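Succinate dehydrogenase subunit A (Mycolicibacterium smegmatis, PDB 7D6V) probably serves as the FAD-carrying catalytic subunit of a mycobacterial succinate dehydrogenase, oxidising succinate and passing the electrons on within the respiratory complex. Local coordinates at residues A[72-77]-A[85-90]; A[417-422]-A[426-431]. All blocks are in the same frame, centred on the assembly; numbering follows the deposited sequence.

In the fold
Following the chain from the N terminus, contact 1 comes first: helix 67-76 ends, a seven-residue connection follows, and the start of helix 84-102 packs back, closing a short local loop. Some 330 residues later contact 2 closes a tighter one, where the loop after strand 415-416 meets the first turn of helix 427-448 across three residues. The two are in series, neither enclosing nor crossing the other, yet their centres lie about 8 Å apart. Thr74 and Asn427 join them by a probable hydrogen bond, and His90 packs on Met418. Together they bring an early helical pair of the FAD-binding region against the late helix whose N terminus faces the flavin.

Contact 1: A[72-77]-A[85-90]; sequences GDTMRG and RMAELH
Thr74 and Met75, at the end of one helix, close on Ala87 near the start of the next, forming the meeting point of a helix-loop-helix pair in the FAD-binding region of the flavoprotein. The packed part is small, buried and wholly apolar. The two backbones come nearest at Thr74 and Ala87, whose CA atoms are 6.7 Å apart, and the alanine methyl fills the interval. Thr74 CG2 meets Ala87 CB at 3.9 Å because the threonine methyl stands anti to the backbone N, which sends OG1 to the other branch; that hydroxyl bonds with Asn427 ND2 of helix 427-448. Met75 reaches the same methyl by curling: the bend at chi2 (-57°) carries SD round to 3.9 Å from Ala87 CB. Phe71, one turn earlier on the first helix, also touches Ala87.

The charged groups lie away from this patch, each paired along its own helix. Partly exposed Arg76 uses NH2 on Asp73 OD1, which it meets nearly head-on, and NH1 on Glu617; Asp73 OD2 turns to Arg128. On the second helix, Arg85, also partly exposed, bridges to Glu88, while Arg606 takes the other carboxylate oxygen. This bridge has a different shape: Arg85 NH2 sits 2.9 Å from Glu88 OE1, approaching from above the carboxylate plane.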
# COMPACT_ATOMS: atom_id res chain seq x y z
N GLY A 72 -9.74 11.43 29.65
CA GLY A 72 -9.81 10.43 30.70
C GLY A 72 -9.47 9.04 30.20
O GLY A 72 -8.81 8.26 30.89
N ASP A 73 -9.91 8.71 28.99
CA ASP A 73 -9.58 7.42 28.40
C ASP A 73 -8.09 7.28 28.18
O ASP A 73 -7.51 6.21 28.44
CB ASP A 73 -10.33 7.23 27.08
CG ASP A 73 -11.81 6.99 27.29
OD1 ASP A 73 -12.24 6.88 28.45
OD2 ASP A 73 -12.54 6.90 26.28
N THR A 74 -7.44 8.33 27.69
CA THR A 74 -6.00 8.29 27.49
C THR A 74 -5.25 8.18 28.81
O THR A 74 -4.28 7.43 28.92
CB THR A 74 -5.55 9.53 26.71
OG1 THR A 74 -6.03 9.46 25.37
CG2 THR A 74 -4.04 9.64 26.68
N MET A 75 -5.70 8.91 29.83
CA MET A 75 -5.03 8.86 31.13
C MET A 75 -5.19 7.49 31.78
O MET A 75 -4.28 7.01 32.46
CB MET A 75 -5.56 9.96 32.04
CG MET A 75 -5.16 11.36 31.61
SD MET A 75 -3.38 11.62 31.46
CE MET A 75 -2.87 11.46 33.16
N ARG A 76 -6.35 6.86 31.60
CA ARG A 76 -6.56 5.50 32.12
C ARG A 76 -5.66 4.50 31.41
O ARG A 76 -4.99 3.69 32.06
CB ARG A 76 -8.02 5.10 31.94
CG ARG A 76 -8.87 5.26 33.16
CD ARG A 76 -10.25 4.71 32.91
NE ARG A 76 -10.97 5.53 31.94
CZ ARG A 76 -11.61 6.66 32.23
NH1 ARG A 76 -11.62 7.11 33.48
NH2 ARG A 76 -12.24 7.33 31.28
N GLY A 77 -5.64 4.54 30.09
CA GLY A 77 -4.80 3.68 29.29
C GLY A 77 -3.39 4.22 29.22
O GLY A 77 -3.02 4.89 28.26
N ARG A 85 -0.43 17.29 30.21
CA ARG A 85 -0.57 18.39 29.26
C ARG A 85 -0.62 17.88 27.83
O ARG A 85 -1.46 18.33 27.04
CB ARG A 85 0.59 19.37 29.45
CG ARG A 85 0.49 20.63 28.60
CD ARG A 85 -0.83 21.34 28.77
NE ARG A 85 -0.82 22.62 28.06
CZ ARG A 85 -1.91 23.25 27.63
NH1 ARG A 85 -1.79 24.40 26.99
NH2 ARG A 85 -3.10 22.72 27.82
N MET A 86 0.24 16.92 27.49
CA MET A 86 0.22 16.36 26.14
C MET A 86 -1.07 15.62 25.87
O MET A 86 -1.64 15.73 24.78
CB MET A 86 1.42 15.44 25.95
CG MET A 86 2.71 16.17 25.61
SD MET A 86 4.13 15.08 25.54
CE MET A 86 3.99 14.45 23.87
N ALA A 87 -1.56 14.86 26.85
CA ALA A 87 -2.81 14.12 26.67
C ALA A 87 -3.99 15.07 26.48
O ALA A 87 -4.81 14.88 25.57
CB ALA A 87 -3.04 13.20 27.86
N GLU A 88 -4.07 16.10 27.31
CA GLU A 88 -5.16 17.07 27.18
C GLU A 88 -5.09 17.79 25.84
O GLU A 88 -6.12 17.99 25.18
CB GLU A 88 -5.09 18.08 28.32
CG GLU A 88 -5.93 19.32 28.10
CD GLU A 88 -5.45 20.50 28.92
OE1 GLU A 88 -4.27 20.50 29.33
OE2 GLU A 88 -6.26 21.42 29.17
N LEU A 89 -3.89 18.18 25.42
CA LEU A 89 -3.73 18.94 24.20
C LEU A 89 -4.07 18.09 22.98
O LEU A 89 -4.74 18.55 22.05
CB LEU A 89 -2.30 19.47 24.16
CG LEU A 89 -1.83 20.58 23.24
CD1 LEU A 89 -2.56 21.84 23.61
CD2 LEU A 89 -0.35 20.76 23.46
N HIS A 90 -3.65 16.82 23.00
CA HIS A 90 -4.03 15.89 21.94
C HIS A 90 -5.53 15.66 21.92
O HIS A 90 -6.13 15.57 20.84
CB HIS A 90 -3.29 14.56 22.14
CG HIS A 90 -3.81 13.45 21.29
ND1 HIS A 90 -4.80 12.58 21.72
CD2 HIS A 90 -3.46 13.03 20.05
CE1 HIS A 90 -5.04 11.69 20.78
NE2 HIS A 90 -4.24 11.94 19.76

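Contact 2: A[417-422]-A[426-431]; sequences GMHGSN and GNSLSD. With FAD (flavin-adenine dinucleotide), chain D.
Met418 and His419 project from a loop onto the first turn of helix 427-448, a helix whose N terminus is directed at the flavin, as in the succinate dehydrogenase/fumarate reductase flavoproteins. Met418 is fully extended, with CG anti to the backbone N (chi1 -178°), and it slides past Asp431 in the opposite direction, SD coming alongside the carboxylate at 3.3 Å from Asp431 OD1. Farther out, the side chain crosses that of Asn427 at about a right angle, CE ending near ND2. The His419 imidazole turns one face to Met418, whose CG lies over its centre. The ring is inclined to the Asp431 carboxylate, their planes 30° apart, and CE1 lies 3.4 Å from OD1. At the ring edge, NE2 stands 4.0 Å from Asn427 CB. Asn427 itself is held from helix 67-76 at both ends of its amide, His70 NE2 bonding to OD1 and Thr74 taking ND2.

Gly426 is the N-cap residue. Its NH gives a weak bond to flavin O2, and the helix end behind it could stabilise negative charge on that side of the reduced flavin. Ser428 OG bonds with Arg423, while its CB lies 3.6 Å from FAD O2.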
# COMPACT_ATOMS: atom_id res chain seq x y z
N GLY A 417 6.29 10.67 26.36
CA GLY A 417 5.50 11.40 27.33
C GLY A 417 4.00 11.28 27.21
O GLY A 417 3.30 11.21 28.22
N MET A 418 3.48 11.24 25.98
CA MET A 418 2.04 11.16 25.79
C MET A 418 1.46 9.89 26.39
O MET A 418 0.60 9.94 27.27
CB MET A 418 1.68 11.25 24.32
CG MET A 418 0.19 11.22 24.15
SD MET A 418 -0.46 11.39 22.50
CE MET A 418 -2.18 11.17 22.92
N HIS A 419 1.90 8.74 25.90
CA HIS A 419 1.46 7.46 26.43
C HIS A 419 2.41 7.06 27.56
O HIS A 419 3.60 6.83 27.32
CB HIS A 419 1.45 6.40 25.33
CG HIS A 419 1.04 6.93 23.99
ND1 HIS A 419 1.96 7.34 23.05
CD2 HIS A 419 -0.18 7.11 23.43
CE1 HIS A 419 1.32 7.75 21.97
NE2 HIS A 419 0.02 7.62 22.18
N GLY A 420 1.90 7.02 28.78
CA GLY A 420 2.76 6.78 29.92
C GLY A 420 3.28 5.36 29.98
O GLY A 420 4.48 5.11 29.78
N SER A 421 2.39 4.41 30.24
CA SER A 421 2.75 3.01 30.33
C SER A 421 2.14 2.16 29.22
O SER A 421 2.54 1.00 29.07
CB SER A 421 2.31 2.43 31.68
OG SER A 421 3.06 3.01 32.72
N ASN A 422 1.20 2.70 28.46
CA ASN A 422 0.45 1.94 27.48
C ASN A 422 -0.30 2.91 26.59
O ASN A 422 -0.79 3.94 27.05
CB ASN A 422 -0.54 0.98 28.16
CG ASN A 422 -1.13 -0.02 27.20
OD1 ASN A 422 -0.41 -0.70 26.47
ND2 ASN A 422 -2.45 -0.13 27.21
N GLY A 426 -5.31 3.82 18.03
CA GLY A 426 -5.82 5.00 17.37
C GLY A 426 -5.21 6.29 17.85
O GLY A 426 -5.27 7.30 17.12
N ASN A 427 -4.61 6.30 19.04
CA ASN A 427 -4.05 7.53 19.59
C ASN A 427 -2.74 7.91 18.92
O ASN A 427 -2.40 9.09 18.87
CB ASN A 427 -3.85 7.39 21.09
CG ASN A 427 -5.01 7.93 21.89
OD1 ASN A 427 -6.05 8.29 21.34
ND2 ASN A 427 -4.86 7.96 23.21
N SER A 428 -2.00 6.93 18.40
CA SER A 428 -0.72 7.25 17.78
C SER A 428 -0.90 8.03 16.48
O SER A 428 -0.17 8.99 16.23
CB SER A 428 0.07 5.98 17.52
OG SER A 428 0.08 5.16 18.67
N LEU A 429 -1.86 7.62 15.66
CA LEU A 429 -2.06 8.28 14.37
C LEU A 429 -2.46 9.74 14.54
O LEU A 429 -1.99 10.61 13.80
CB LEU A 429 -3.09 7.52 13.54
CG LEU A 429 -2.67 6.14 13.03
CD1 LEU A 429 -3.76 5.54 12.16
CD2 LEU A 429 -1.37 6.23 12.26
N SER A 430 -3.34 10.03 15.50
CA SER A 430 -3.73 11.41 15.75
C SER A 430 -2.64 12.18 16.50
O SER A 430 -2.51 13.40 16.31
CB SER A 430 -5.05 11.45 16.52
OG SER A 430 -4.95 10.74 17.74
N ASP A 431 -1.89 11.50 17.35
CA ASP A 431 -0.69 12.08 17.96
C ASP A 431 0.24 12.61 16.88
O ASP A 431 0.78 13.71 16.99
CB ASP A 431 -0.02 11.00 18.83
CG ASP A 431 1.40 11.36 19.31
OD1 ASP A 431 1.86 10.69 20.26
OD2 ASP A 431 2.08 12.26 18.78
PA FAD D . 7.27 6.74 10.68
O1A FAD D . 6.37 7.37 9.68
O2A FAD D . 7.07 5.32 11.04
O5B FAD D . 8.76 6.87 10.12
C5B FAD D . 9.68 7.86 10.55
C4B FAD D . 10.44 8.39 9.35
O4B FAD D . 11.76 8.78 9.73
C3B FAD D . 10.63 7.39 8.23
O3B FAD D . 10.38 8.08 7.01
C2B FAD D . 12.09 7.04 8.28
O2B FAD D . 12.62 6.69 7.01
C1B FAD D . 12.70 8.32 8.78
N9A FAD D . 14.01 8.08 9.41
C8A FAD D . 14.26 7.27 10.43
N7A FAD D . 15.57 7.30 10.75
C5A FAD D . 16.17 8.14 9.91
C6A FAD D . 17.54 8.63 9.68
N6A FAD D . 18.56 8.22 10.44
N1A FAD D . 17.73 9.51 8.69
C2A FAD D . 16.73 9.94 7.92
N3A FAD D . 15.47 9.53 8.06
C4A FAD D . 15.14 8.65 9.02
N1 FAD D . -0.98 3.04 15.42
C2 FAD D . -2.31 3.25 15.48
O2 FAD D . -2.72 4.25 16.09
N3 FAD D . -3.21 2.45 14.91
C4 FAD D . -2.85 1.36 14.24
O4 FAD D . -3.70 0.63 13.72
C4X FAD D . -1.42 1.04 14.13
N5 FAD D . -0.99 -0.04 13.47
C5X FAD D . 0.32 -0.30 13.38
C6 FAD D . 0.75 -1.43 12.68
C7 FAD D . 2.10 -1.71 12.59
C7M FAD D . 2.57 -2.92 11.85
C8 FAD D . 3.08 -0.81 13.23
C8M FAD D . 4.55 -1.11 13.12
C9 FAD D . 2.67 0.32 13.91
C9A FAD D . 1.32 0.59 14.01
N10 FAD D . 0.89 1.73 14.71
C10 FAD D . -0.48 1.97 14.78
C1' FAD D . 1.85 2.64 15.33
C2' FAD D . 1.99 3.89 14.47
O2' FAD D . 1.90 3.55 13.09
C3' FAD D . 3.32 4.58 14.67
O3' FAD D . 3.39 5.07 16.00
C4' FAD D . 3.46 5.76 13.72
O4' FAD D . 3.41 5.30 12.38
C5' FAD D . 4.77 6.51 13.91
O5' FAD D . 4.88 7.44 12.84
P FAD D . 6.11 8.45 12.70
O1P FAD D . 5.70 9.50 11.74
O2P FAD D . 6.57 8.87 14.05
O3P FAD D . 7.29 7.57 12.06